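Long-range contacts in sucrose 6(F)-phosphate phosphorylase (Thermoanaerobacterium thermosaccharolyticum DSM 571, PDB 6S9V), which belongs to the alpha-amylase family of carbohydrate-active enzymes and is built around a closed (beta/alpha)8 TIM barrel: residues A[313-318]-A[353-358]; A[279-284]-A[327-332]; A[223-228]-A[251-256]. All coordinates share one frame; numbering follows the deposited sequence.

Contact 1: A[313-318]-A[353-358]; sequences PVKPDL and DGFDVH. With SO4 (sulfate ion), chain D.
H358 O takes two donors: V314 N at 2.9 Å, lying above the carbonyl plane rather than within it, and a water that comes to 3.1 Å of H358 O and also donates to D317 OD1. This is the end of a small antiparallel sheet in which 357-361 is the middle strand; the short strand 312-313 runs along one flank and strand 340-343 along the other. Beyond that pairing the chain 313-318 curls away through a cis peptide before P316, and L318 N closes the turn onto V314 O.

A second backbone bond runs from K315 N to V357 O, 3.0 Å long and in the carbonyl plane. Beside it V314 sends CG1 to the edge of the F355 ring, 3.7 Å from CE2, while V314 CG2 leans on V357. The lysine chain crosses F355 obliquely, K315 CD lying 3.6 Å from F355 CD2 and 3.2 Å from F355 O. Bends at its third and fourth torsions then carry K315 NZ to a salt bridge with D319. F355 also packs on A327 and K328 of helix 324-336.

The imidazole of H358 leaves the strand with CG anti to the backbone N (chi1 -174°), and its ND1 edge comes back to the 313-318 turn although the CB bond points away from it. There H358 ND1 donates to K315 O at 2.7 Å, with the oxygen tilted 22° from the ring plane, and P316 CD touches the ring edge. The shared water lies over one ring face, toward its rim. The other ring nitrogen serves a sulfate that R148 and Y215 also bind: H358 NE2 points almost straight at SO4 O3, 2.7 Å away, at 175°.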
ATOM      1  N   PRO A 313      -3.202   8.367   4.868  1.00 17.45           N
ATOM      2  CA  PRO A 313      -2.430   9.505   4.349  1.00 17.51           C
ATOM      3  C   PRO A 313      -3.100  10.851   4.586  1.00 19.39           C
ATOM      4  O   PRO A 313      -4.317  10.994   4.456  1.00 21.70           O
ATOM      5  CB  PRO A 313      -2.323   9.211   2.842  1.00 18.60           C
ATOM      6  CG  PRO A 313      -2.486   7.734   2.733  1.00 20.14           C
ATOM      7  CD  PRO A 313      -3.486   7.374   3.814  1.00 20.16           C
ATOM      8  N   VAL A 314      -2.274  11.851   4.895  1.00 18.73           N
ATOM      9  CA  VAL A 314      -2.724  13.233   5.002  1.00 18.62           C
ATOM     10  C   VAL A 314      -1.876  14.098   4.072  1.00 20.96           C
ATOM     11  O   VAL A 314      -2.323  14.464   2.980  1.00 23.66           O
ATOM     12  CB  VAL A 314      -2.665  13.729   6.459  1.00 19.54           C
ATOM     13  CG1 VAL A 314      -3.148  15.162   6.555  1.00 20.49           C
ATOM     14  CG2 VAL A 314      -3.500  12.827   7.344  1.00 23.66           C
ATOM     15  N   LYS A 315      -0.642  14.440   4.494  1.00 21.61           N
ATOM     16  CA  LYS A 315       0.269  15.185   3.625  1.00 22.30           C
ATOM     17  C   LYS A 315       1.377  14.274   3.098  1.00 21.23           C
ATOM     18  O   LYS A 315       1.949  13.499   3.869  1.00 21.70           O
ATOM     19  CB  LYS A 315       0.934  16.356   4.355  1.00 25.67           C
ATOM     20  CG  LYS A 315       0.015  17.445   4.827  1.00 32.85           C
ATOM     21  CD  LYS A 315       0.817  18.517   5.574  1.00 38.85           C
ATOM     22  CE  LYS A 315       1.812  19.242   4.671  1.00 41.68           C
ATOM     23  NZ  LYS A 315       1.129  19.945   3.548  1.00 45.05           N
ATOM     24  N   PRO A 316       1.756  14.390   1.817  1.00 20.15           N
ATOM     25  CA  PRO A 316       1.316  15.342   0.790  1.00 19.45           C
ATOM     26  C   PRO A 316       0.083  14.902   0.003  1.00 19.09           C
ATOM     27  O   PRO A 316      -0.362  15.647  -0.876  1.00 20.42           O
ATOM     28  CB  PRO A 316       2.533  15.416  -0.140  1.00 19.35           C
ATOM     29  CG  PRO A 316       3.071  14.004  -0.100  1.00 19.09           C
ATOM     30  CD  PRO A 316       2.872  13.546   1.339  1.00 19.82           C
ATOM     31  N   ASP A 317      -0.459  13.722   0.322  1.00 19.61           N
ATOM     32  CA  ASP A 317      -1.451  13.084  -0.545  1.00 20.74           C
ATOM     33  C   ASP A 317      -2.688  13.955  -0.747  1.00 19.77           C
ATOM     34  O   ASP A 317      -3.312  13.928  -1.821  1.00 18.92           O
ATOM     35  CB  ASP A 317      -1.850  11.730   0.037  1.00 21.59           C
ATOM     36  CG  ASP A 317      -0.654  10.827   0.280  1.00 21.95           C
ATOM     37  OD1 ASP A 317       0.207  11.199   1.104  1.00 20.61           O
ATOM     38  OD2 ASP A 317      -0.569   9.760  -0.368  1.00 21.80           O
ATOM     39  N   LEU A 318      -3.087  14.691   0.287  1.00 19.92           N
ATOM     40  CA  LEU A 318      -4.262  15.549   0.246  1.00 23.04           C
ATOM     41  C   LEU A 318      -3.912  17.024   0.056  1.00 23.54           C
ATOM     42  O   LEU A 318      -4.803  17.877   0.159  1.00 22.86           O
ATOM     43  CB  LEU A 318      -5.082  15.373   1.529  1.00 25.33           C
ATOM     44  CG  LEU A 318      -5.917  14.101   1.713  1.00 28.21           C
ATOM     45  CD1 LEU A 318      -7.143  14.147   0.812  1.00 31.47           C
ATOM     46  CD2 LEU A 318      -5.161  12.826   1.464  1.00 26.36           C
ATOM     47  N   ASP A 353       7.967  23.463  11.522  1.00 73.01           N
ATOM     48  CA  ASP A 353       7.113  24.511  10.985  1.00 59.37           C
ATOM     49  C   ASP A 353       5.924  23.927  10.233  1.00 53.59           C
ATOM     50  O   ASP A 353       6.055  22.932   9.511  1.00 51.45           O
ATOM     51  CB  ASP A 353       7.904  25.424  10.040  1.00 50.06           C
ATOM     52  CG  ASP A 353       8.908  26.300  10.767  1.00 45.15           C
ATOM     53  OD1 ASP A 353       9.069  26.158  11.995  1.00 43.90           O
ATOM     54  OD2 ASP A 353       9.540  27.145  10.099  1.00 44.68           O
ATOM     55  N   GLY A 354       4.756  24.541  10.430  1.00 49.04           N
ATOM     56  CA  GLY A 354       3.581  24.216   9.650  1.00 43.41           C
ATOM     57  C   GLY A 354       2.910  22.924  10.068  1.00 41.34           C
ATOM     58  O   GLY A 354       3.338  22.213  10.976  1.00 40.01           O
ATOM     59  N   PHE A 355       1.788  22.653   9.408  1.00 44.01           N
ATOM     60  CA  PHE A 355       1.122  21.362   9.518  1.00 44.66           C
ATOM     61  C   PHE A 355       2.011  20.314   8.856  1.00 41.26           C
ATOM     62  O   PHE A 355       2.342  20.441   7.671  1.00 46.25           O
ATOM     63  CB  PHE A 355      -0.243  21.433   8.839  1.00 44.58           C
ATOM     64  CG  PHE A 355      -1.149  20.263   9.128  1.00 43.33           C
ATOM     65  CD1 PHE A 355      -1.663  20.065  10.395  1.00 42.76           C
ATOM     66  CD2 PHE A 355      -1.502  19.380   8.124  1.00 44.04           C
ATOM     67  CE1 PHE A 355      -2.512  18.999  10.656  1.00 41.96           C
ATOM     68  CE2 PHE A 355      -2.342  18.310   8.383  1.00 42.47           C
ATOM     69  CZ  PHE A 355      -2.848  18.122   9.646  1.00 40.59           C
ATOM     70  N   ASP A 356       2.394  19.278   9.595  1.00 32.49           N
ATOM     71  CA  ASP A 356       3.384  18.336   9.074  1.00 31.86           C
ATOM     72  C   ASP A 356       2.971  16.895   9.350  1.00 26.89           C
ATOM     73  O   ASP A 356       3.811  16.027   9.607  1.00 28.73           O
ATOM     74  CB  ASP A 356       4.780  18.619   9.636  1.00 38.50           C
ATOM     75  CG  ASP A 356       4.867  18.429  11.129  1.00 44.45           C
ATOM     76  OD1 ASP A 356       3.818  18.484  11.808  1.00 47.26           O
ATOM     77  OD2 ASP A 356       5.992  18.211  11.626  1.00 47.38           O
ATOM     78  N   VAL A 357       1.679  16.610   9.250  1.00 21.93           N
ATOM     79  CA  VAL A 357       1.177  15.258   9.463  1.00 20.60           C
ATOM     80  C   VAL A 357       1.237  14.491   8.144  1.00 19.78           C
ATOM     81  O   VAL A 357       0.545  14.832   7.179  1.00 21.73           O
ATOM     82  CB  VAL A 357      -0.255  15.275  10.016  1.00 22.63           C
ATOM     83  CG1 VAL A 357      -0.739  13.845  10.215  1.00 22.70           C
ATOM     84  CG2 VAL A 357      -0.315  16.095  11.317  1.00 23.95           C
ATOM     85  N   HIS A 358       2.046  13.429   8.127  1.00 19.11           N
ATOM     86  CA  HIS A 358       2.183  12.570   6.952  1.00 19.85           C
ATOM     87  C   HIS A 358       1.092  11.512   6.930  1.00 18.87           C
ATOM     88  O   HIS A 358       0.400  11.344   5.916  1.00 18.94           O
ATOM     89  CB  HIS A 358       3.584  11.941   6.967  1.00 21.72           C
ATOM     90  CG  HIS A 358       3.922  11.140   5.750  1.00 21.80           C
ATOM     91  ND1 HIS A 358       3.773  11.626   4.468  1.00 21.61           N
ATOM     92  CD2 HIS A 358       4.444   9.898   5.623  1.00 21.36           C
ATOM     93  CE1 HIS A 358       4.171  10.710   3.603  1.00 21.93           C
ATOM     94  NE2 HIS A 358       4.585   9.652   4.278  1.00 21.18           N
TER
HETATM   95  S   SO4 D 602       6.907   7.408   2.597  1.00 37.86           S
HETATM   96  O1  SO4 D 602       7.009   8.212   1.372  1.00 36.30           O
HETATM   97  O2  SO4 D 602       7.777   7.941   3.640  1.00 39.93           O
HETATM   98  O3  SO4 D 602       5.522   7.434   3.048  1.00 32.39           O
HETATM   99  O4  SO4 D 602       7.320   6.036   2.327  1.00 42.58           O
HETATM  100  O   HOH W   1       1.173   9.870   3.357  1.00 20.00           O

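Contact 2: A[279-284]-A[327-332]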
ATOM      1  N   VAL A 279     -13.121   9.330   2.981  1.00 18.95           N
ATOM      2  CA  VAL A 279     -14.220   8.587   3.584  1.00 18.86           C
ATOM      3  C   VAL A 279     -14.340   8.910   5.068  1.00 20.32           C
ATOM      4  O   VAL A 279     -15.448   9.071   5.592  1.00 21.08           O
ATOM      5  CB  VAL A 279     -14.049   7.081   3.326  1.00 19.79           C
ATOM      6  CG1 VAL A 279     -15.009   6.276   4.191  1.00 21.31           C
ATOM      7  CG2 VAL A 279     -14.293   6.774   1.841  1.00 20.92           C
ATOM      8  N   LEU A 280     -13.209   9.042   5.766  1.00 21.54           N
ATOM      9  CA  LEU A 280     -13.263   9.436   7.177  1.00 23.35           C
ATOM     10  C   LEU A 280     -13.983  10.768   7.339  1.00 22.19           C
ATOM     11  O   LEU A 280     -14.862  10.921   8.198  1.00 21.63           O
ATOM     12  CB  LEU A 280     -11.856   9.539   7.761  1.00 27.74           C
ATOM     13  CG  LEU A 280     -11.251   8.353   8.506  1.00 33.08           C
ATOM     14  CD1 LEU A 280      -9.873   8.768   9.002  1.00 31.34           C
ATOM     15  CD2 LEU A 280     -12.127   7.888   9.662  1.00 38.45           C
ATOM     16  N   TYR A 281     -13.579  11.765   6.547  1.00 21.57           N
ATOM     17  CA  TYR A 281     -14.211  13.078   6.619  1.00 22.10           C
ATOM     18  C   TYR A 281     -15.695  12.993   6.298  1.00 22.40           C
ATOM     19  O   TYR A 281     -16.522  13.635   6.962  1.00 21.85           O
ATOM     20  CB  TYR A 281     -13.504  14.041   5.661  1.00 22.90           C
ATOM     21  CG  TYR A 281     -14.163  15.395   5.568  1.00 28.47           C
ATOM     22  CD1 TYR A 281     -15.206  15.626   4.673  1.00 30.77           C
ATOM     23  CD2 TYR A 281     -13.755  16.441   6.379  1.00 33.36           C
ATOM     24  CE1 TYR A 281     -15.823  16.866   4.594  1.00 33.25           C
ATOM     25  CE2 TYR A 281     -14.363  17.690   6.302  1.00 35.87           C
ATOM     26  CZ  TYR A 281     -15.396  17.892   5.412  1.00 37.12           C
ATOM     27  OH  TYR A 281     -15.997  19.130   5.347  1.00 42.06           O
ATOM     28  N   THR A 282     -16.048  12.212   5.273  1.00 22.10           N
ATOM     29  CA  THR A 282     -17.440  12.059   4.875  1.00 21.93           C
ATOM     30  C   THR A 282     -18.300  11.592   6.042  1.00 21.65           C
ATOM     31  O   THR A 282     -19.386  12.132   6.291  1.00 22.59           O
ATOM     32  CB  THR A 282     -17.535  11.049   3.723  1.00 21.46           C
ATOM     33  OG1 THR A 282     -16.784  11.517   2.589  1.00 19.43           O
ATOM     34  CG2 THR A 282     -18.968  10.820   3.339  1.00 22.79           C
ATOM     35  N   LEU A 283     -17.831  10.570   6.757  1.00 20.81           N
ATOM     36  CA  LEU A 283     -18.613   9.958   7.823  1.00 20.91           C
ATOM     37  C   LEU A 283     -18.584  10.790   9.097  1.00 21.25           C
ATOM     38  O   LEU A 283     -19.612  10.919   9.776  1.00 22.22           O
ATOM     39  CB  LEU A 283     -18.095   8.547   8.080  1.00 22.16           C
ATOM     40  CG  LEU A 283     -18.197   7.648   6.848  1.00 23.76           C
ATOM     41  CD1 LEU A 283     -17.386   6.378   7.035  1.00 22.87           C
ATOM     42  CD2 LEU A 283     -19.650   7.312   6.564  1.00 25.73           C
ATOM     43  N   ILE A 284     -17.433  11.374   9.435  1.00 22.10           N
ATOM     44  CA  ILE A 284     -17.348  12.188  10.646  1.00 24.24           C
ATOM     45  C   ILE A 284     -18.229  13.427  10.527  1.00 25.30           C
ATOM     46  O   ILE A 284     -18.892  13.831  11.491  1.00 23.11           O
ATOM     47  CB  ILE A 284     -15.885  12.572  10.939  1.00 26.92           C
ATOM     48  CG1 ILE A 284     -15.111  11.356  11.456  1.00 30.44           C
ATOM     49  CG2 ILE A 284     -15.824  13.733  11.938  1.00 28.10           C
ATOM     50  CD1 ILE A 284     -13.610  11.561  11.519  1.00 32.59           C
ATOM     51  N   ALA A 327      -8.101  19.221   7.747  1.00 24.61           N
ATOM     52  CA  ALA A 327      -7.121  18.171   7.999  1.00 24.41           C
ATOM     53  C   ALA A 327      -6.917  17.992   9.502  1.00 24.41           C
ATOM     54  O   ALA A 327      -6.958  16.872  10.025  1.00 24.08           O
ATOM     55  CB  ALA A 327      -5.795  18.510   7.320  1.00 24.12           C
ATOM     56  N   LYS A 328      -6.717  19.097  10.214  1.00 25.67           N
ATOM     57  CA  LYS A 328      -6.496  19.008  11.650  1.00 30.88           C
ATOM     58  C   LYS A 328      -7.738  18.514  12.386  1.00 27.41           C
ATOM     59  O   LYS A 328      -7.617  17.780  13.377  1.00 26.27           O
ATOM     60  CB  LYS A 328      -6.061  20.370  12.188  1.00 44.89           C
ATOM     61  CG  LYS A 328      -5.413  20.296  13.554  1.00 61.53           C
ATOM     62  CD  LYS A 328      -4.885  21.642  14.009  1.00 77.48           C
ATOM     63  CE  LYS A 328      -4.293  21.543  15.406  1.00 89.26           C
ATOM     64  NZ  LYS A 328      -4.634  22.726  16.244  1.00 96.06           N
ATOM     65  N   GLU A 329      -8.935  18.886  11.922  1.00 25.92           N
ATOM     66  CA  GLU A 329     -10.154  18.380  12.542  1.00 27.51           C
ATOM     67  C   GLU A 329     -10.154  16.855  12.566  1.00 25.71           C
ATOM     68  O   GLU A 329     -10.352  16.239  13.619  1.00 24.51           O
ATOM     69  CB  GLU A 329     -11.392  18.895  11.799  1.00 32.17           C
ATOM     70  CG  GLU A 329     -12.721  18.452  12.437  1.00 38.02           C
ATOM     71  CD  GLU A 329     -13.760  17.950  11.434  1.00 42.25           C
ATOM     72  OE1 GLU A 329     -13.447  17.812  10.230  1.00 43.03           O
ATOM     73  OE2 GLU A 329     -14.906  17.688  11.857  1.00 43.48           O
ATOM     74  N   VAL A 330      -9.955  16.232  11.397  1.00 25.36           N
ATOM     75  CA  VAL A 330      -9.985  14.776  11.293  1.00 23.93           C
ATOM     76  C   VAL A 330      -8.814  14.154  12.046  1.00 22.24           C
ATOM     77  O   VAL A 330      -8.975  13.146  12.741  1.00 21.01           O
ATOM     78  CB  VAL A 330      -9.990  14.349   9.810  1.00 24.01           C
ATOM     79  CG1 VAL A 330      -9.858  12.843   9.678  1.00 21.90           C
ATOM     80  CG2 VAL A 330     -11.257  14.838   9.123  1.00 27.38           C
ATOM     81  N   VAL A 331      -7.620  14.739  11.919  1.00 22.20           N
ATOM     82  CA  VAL A 331      -6.445  14.213  12.612  1.00 23.47           C
ATOM     83  C   VAL A 331      -6.675  14.211  14.116  1.00 23.33           C
ATOM     84  O   VAL A 331      -6.456  13.200  14.797  1.00 23.10           O
ATOM     85  CB  VAL A 331      -5.199  15.034  12.237  1.00 25.16           C
ATOM     86  CG1 VAL A 331      -4.062  14.788  13.220  1.00 24.62           C
ATOM     87  CG2 VAL A 331      -4.764  14.694  10.814  1.00 24.77           C
ATOM     88  N   ASP A 332      -7.122  15.345  14.651  1.00 23.75           N
ATOM     89  CA  ASP A 332      -7.335  15.462  16.090  1.00 24.42           C
ATOM     90  C   ASP A 332      -8.397  14.484  16.581  1.00 22.90           C
ATOM     91  O   ASP A 332      -8.274  13.925  17.677  1.00 23.77           O
ATOM     92  CB  ASP A 332      -7.721  16.898  16.441  1.00 27.51           C
ATOM     93  CG  ASP A 332      -6.544  17.862  16.377  1.00 30.23           C
ATOM     94  OD1 ASP A 332      -5.382  17.406  16.307  1.00 30.99           O
ATOM     95  OD2 ASP A 332      -6.784  19.084  16.380  1.00 31.54           O
TER
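L280 meets V330 first: its CD1 lies 4.1 Å from V330 CG1, the two side chains passing at a slant. This is a near-perpendicular helix-helix packing, the axes of segments 279-284 and 327-332 lying 10.4 Å apart at an angle of 83°. With so steep a crossing, a few residues do the work, and V330 takes the largest share from its helix. Its first torsion (chi1 173°) sets CG1 anti to the backbone N and divides the methyls between different partners.

One residue on, Y281 brings the edge of its ring to the other methyl, with CD2 4.0 Å from V330 CG2. The carboxylate of E329 approaches CD2 and CE2 of this ring obliquely: Y281 CE2 is 4.0 Å from E329 OE1, and ring and carboxylate planes stand 78° apart, close to perpendicular. A bend at the second torsion of E329 turns the acid toward this ring.

A turn further along, I284 points across as well. The I284 and E329 side chains slide past each other in opposite directions, I284 CG2 4.1 Å from E329 OE2; that oxygen has its hydrogen bond from N285 ND2, the residue that follows in the chain. I284 CD1 reaches V330 CG1 more loosely, at 4.4 Å. The V330 contacts are apolar packing, and E329 lies alongside without a hydrogen bond to 279-284.

The rest of helix 275-285 turns to other neighbours. L280 also rests on Y364 and A367 of the short helix 364-367, V279 and L283 lie against A378 of helix 372-384, and L283 O accepts from Y484 OH just ahead of strand 485-491 in the C-terminal antiparallel sheet.

Contact 3: A[223-228]-A[251-256]; sequences SCFFVE and LEVHSQ
F225 sets the far carbon of its ring, CZ, against the backbone at H254, and this is the tight part of the contact: F225 CZ is 3.2 Å from H254 O, the carbonyl meeting the ring obliquely. Next to it F225 CE2 has S255 CB in the plane of the ring, at its edge, 3.8 Å away. On the valine side F225 CZ comes within 4.1 Å of V253 CG1, the methyl that stands anti to the backbone N. CG of F225 is likewise anti to its own N (chi1 -176°), which directs the ring toward 251-256. Y215 packs against the same ring edge-to-face, and an ST turn steadies its base, S223 OG accepting from F225 N at 3.2 Å.

Both segments belong to loops that follow barrel strands: 223-228 comes after strand 207-210, while the loop of 251-256 leads directly out of strand 248-251. They therefore meet at the C-terminal ends of the strands, the side on which TIM-barrel enzymes carry their active sites.

The second phenylalanine is held more slackly here. The F226 ring comes no nearer to the other segment than 4.4 Å, from F226 CD1 to V253 CG1. It is buried all the same, against V259 and L263 of helix 257-265 and I231 of helix 230-244. The histidine contributes its backbone to the packing while its ring leads off the other way: H254 stacks on F273, hydrogen-bonds D317 through ND1, and comes about 4 Å, nearest atoms, from a bound sulfate. On the solvent side stands the exposed Q256, which makes no contact with 223-228; it holds the N-cap position of helix 257-265 and lays its side chain on D319.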
ATOM      1  N   SER A 223      14.745  17.641  -4.795  1.00 33.90           N
ATOM      2  CA  SER A 223      14.264  17.000  -3.577  1.00 31.95           C
ATOM      3  C   SER A 223      14.653  15.533  -3.508  1.00 29.08           C
ATOM      4  O   SER A 223      14.569  14.927  -2.436  1.00 31.16           O
ATOM      5  CB  SER A 223      12.740  17.108  -3.487  1.00 35.13           C
ATOM      6  OG  SER A 223      12.134  16.373  -4.534  1.00 33.97           O
ATOM      7  N   CYS A 224      15.063  14.948  -4.633  1.00 28.05           N
ATOM      8  CA  CYS A 224      15.297  13.513  -4.746  1.00 28.25           C
ATOM      9  C   CYS A 224      14.024  12.718  -4.488  1.00 29.23           C
ATOM     10  O   CYS A 224      14.080  11.571  -4.032  1.00 29.11           O
ATOM     11  CB  CYS A 224      16.413  13.063  -3.808  1.00 28.58           C
ATOM     12  SG  CYS A 224      17.984  13.856  -4.209  1.00 30.55           S
ATOM     13  N   PHE A 225      12.866  13.314  -4.781  1.00 30.43           N
ATOM     14  CA  PHE A 225      11.602  12.587  -4.758  1.00 27.47           C
ATOM     15  C   PHE A 225      10.863  12.826  -6.066  1.00 27.52           C
ATOM     16  O   PHE A 225      10.616  13.976  -6.453  1.00 28.73           O
ATOM     17  CB  PHE A 225      10.705  12.985  -3.577  1.00 26.31           C
ATOM     18  CG  PHE A 225       9.445  12.172  -3.495  1.00 25.55           C
ATOM     19  CD1 PHE A 225       9.477  10.871  -3.011  1.00 24.97           C
ATOM     20  CD2 PHE A 225       8.235  12.692  -3.921  1.00 28.44           C
ATOM     21  CE1 PHE A 225       8.317  10.108  -2.954  1.00 26.52           C
ATOM     22  CE2 PHE A 225       7.079  11.933  -3.863  1.00 27.93           C
ATOM     23  CZ  PHE A 225       7.120  10.649  -3.381  1.00 26.77           C
ATOM     24  N   PHE A 226      10.497  11.733  -6.720  1.00 28.46           N
ATOM     25  CA  PHE A 226       9.864  11.732  -8.032  1.00 31.15           C
ATOM     26  C   PHE A 226      10.532  12.735  -8.971  1.00 30.45           C
ATOM     27  O   PHE A 226       9.909  13.655  -9.504  1.00 29.37           O
ATOM     28  CB  PHE A 226       8.368  12.002  -7.911  1.00 30.15           C
ATOM     29  CG  PHE A 226       7.575  11.400  -9.023  1.00 28.26           C
ATOM     30  CD1 PHE A 226       7.176  10.081  -8.957  1.00 27.55           C
ATOM     31  CD2 PHE A 226       7.266  12.140 -10.149  1.00 29.98           C
ATOM     32  CE1 PHE A 226       6.469   9.507  -9.990  1.00 27.50           C
ATOM     33  CE2 PHE A 226       6.557  11.575 -11.180  1.00 30.42           C
ATOM     34  CZ  PHE A 226       6.157  10.251 -11.096  1.00 28.08           C
ATOM     35  N   VAL A 227      11.831  12.530  -9.175  1.00 27.85           N
ATOM     36  CA  VAL A 227      12.631  13.425 -10.009  1.00 29.30           C
ATOM     37  C   VAL A 227      12.303  13.124 -11.468  1.00 30.69           C
ATOM     38  O   VAL A 227      12.594  12.033 -11.966  1.00 28.23           O
ATOM     39  CB  VAL A 227      14.132  13.265  -9.739  1.00 30.65           C
ATOM     40  CG1 VAL A 227      14.933  14.226 -10.631  1.00 33.71           C
ATOM     41  CG2 VAL A 227      14.455  13.503  -8.272  1.00 30.33           C
ATOM     42  N   GLU A 228      11.676  14.107 -12.166  1.00 35.05           N
ATOM     43  CA  GLU A 228      11.310  13.997 -13.569  1.00 37.41           C
ATOM     44  C   GLU A 228      12.338  14.700 -14.449  1.00 40.28           C
ATOM     45  O   GLU A 228      12.905  15.722 -14.052  1.00 42.58           O
ATOM     46  CB  GLU A 228       9.927  14.604 -13.819  1.00 37.06           C
ATOM     47  CG  GLU A 228       8.825  13.918 -13.032  1.00 37.64           C
ATOM     48  CD  GLU A 228       7.468  14.567 -13.232  1.00 41.54           C
ATOM     49  OE1 GLU A 228       6.874  14.385 -14.313  1.00 43.12           O
ATOM     50  OE2 GLU A 228       7.002  15.262 -12.307  1.00 43.19           O
ATOM     51  N   LEU A 251       2.293   0.971  -8.555  1.00 20.66           N
ATOM     52  CA  LEU A 251       3.232   1.941  -8.007  1.00 21.05           C
ATOM     53  C   LEU A 251       2.694   2.526  -6.710  1.00 20.69           C
ATOM     54  O   LEU A 251       1.537   2.942  -6.644  1.00 20.98           O
ATOM     55  CB  LEU A 251       3.509   3.066  -9.002  1.00 21.28           C
ATOM     56  CG  LEU A 251       4.254   2.691 -10.281  1.00 27.02           C
ATOM     57  CD1 LEU A 251       3.613   1.568 -11.058  1.00 33.11           C
ATOM     58  CD2 LEU A 251       4.396   3.952 -11.151  1.00 28.96           C
ATOM     59  N   GLU A 252       3.546   2.564  -5.687  1.00 19.24           N
ATOM     60  CA  GLU A 252       3.219   3.198  -4.415  1.00 19.07           C
ATOM     61  C   GLU A 252       3.913   4.550  -4.353  1.00 18.96           C
ATOM     62  O   GLU A 252       5.134   4.615  -4.196  1.00 19.76           O
ATOM     63  CB  GLU A 252       3.653   2.337  -3.235  1.00 21.49           C
ATOM     64  CG  GLU A 252       3.453   3.030  -1.883  1.00 24.40           C
ATOM     65  CD  GLU A 252       4.761   3.431  -1.207  1.00 28.98           C
ATOM     66  OE1 GLU A 252       5.724   2.645  -1.233  1.00 28.16           O
ATOM     67  OE2 GLU A 252       4.831   4.555  -0.663  1.00 32.80           O
ATOM     68  N   VAL A 253       3.134   5.623  -4.461  1.00 19.64           N
ATOM     69  CA  VAL A 253       3.660   6.982  -4.464  1.00 20.45           C
ATOM     70  C   VAL A 253       2.761   7.813  -3.557  1.00 20.11           C
ATOM     71  O   VAL A 253       1.577   7.999  -3.857  1.00 21.02           O
ATOM     72  CB  VAL A 253       3.709   7.590  -5.876  1.00 21.90           C
ATOM     73  CG1 VAL A 253       4.200   9.045  -5.853  1.00 22.19           C
ATOM     74  CG2 VAL A 253       4.602   6.753  -6.779  1.00 22.64           C
ATOM     75  N   HIS A 254       3.315   8.293  -2.448  1.00 20.16           N
ATOM     76  CA  HIS A 254       2.657   9.287  -1.608  1.00 20.72           C
ATOM     77  C   HIS A 254       3.127  10.655  -2.091  1.00 20.60           C
ATOM     78  O   HIS A 254       4.276  11.041  -1.862  1.00 22.23           O
ATOM     79  CB  HIS A 254       2.993   9.063  -0.141  1.00 21.13           C
ATOM     80  CG  HIS A 254       2.377   7.826   0.427  1.00 19.28           C
ATOM     81  ND1 HIS A 254       1.018   7.689   0.605  1.00 18.44           N
ATOM     82  CD2 HIS A 254       2.929   6.655   0.822  1.00 18.66           C
ATOM     83  CE1 HIS A 254       0.762   6.499   1.119  1.00 18.69           C
ATOM     84  NE2 HIS A 254       1.905   5.854   1.265  1.00 18.25           N
ATOM     85  N   SER A 255       2.246  11.388  -2.764  1.00 20.41           N
ATOM     86  CA  SER A 255       2.614  12.677  -3.330  0.54 21.83           C
ATOM     87  C   SER A 255       1.352  13.507  -3.531  1.00 21.26           C
ATOM     88  O   SER A 255       0.237  13.051  -3.274  1.00 20.48           O
ATOM     89  CB  SER A 255       3.372  12.506  -4.651  0.54 23.19           C
ATOM     90  OG  SER A 255       3.734  13.766  -5.186  0.54 25.46           O
ATOM     91  N   GLN A 256       1.541  14.733  -4.009  1.00 23.10           N
ATOM     92  CA  GLN A 256       0.409  15.557  -4.398  1.00 30.49           C
ATOM     93  C   GLN A 256      -0.345  14.865  -5.526  1.00 24.23           C
ATOM     94  O   GLN A 256       0.222  14.070  -6.278  1.00 22.02           O
ATOM     95  CB  GLN A 256       0.875  16.944  -4.843  1.00 49.73           C
ATOM     96  CG  GLN A 256       1.632  17.725  -3.786  1.00 72.50           C
ATOM     97  CD  GLN A 256       2.058  19.098  -4.274  1.00 93.03           C
ATOM     98  OE1 GLN A 256       2.080  19.364  -5.477  1.00100.40           O
ATOM     99  NE2 GLN A 256       2.403  19.980  -3.340  1.00 99.74           N
TER

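Going along the chain from the N terminus, contact 3 comes first: it joins the loops after barrel strands 207-210 and 248-251 and closes a loop around helix 230-244. Contact 2 opens later, on helix 275-285, but before it closes on helix 324-336 contact 1 has opened at 313, and contact 1 closes last, at 358. Contacts 1 and 2 therefore cross, touching where V314 packs on V331. Contact 1 also meets contact 3, through P316 lying on S255 and a probable D317-H254 hydrogen bond, whereas contacts 2 and 3 stay about 13 Å apart at their nearest atoms. The turn 313-318 and the loop at F355 link the C-terminal ends of the barrel strands with helix 324-336.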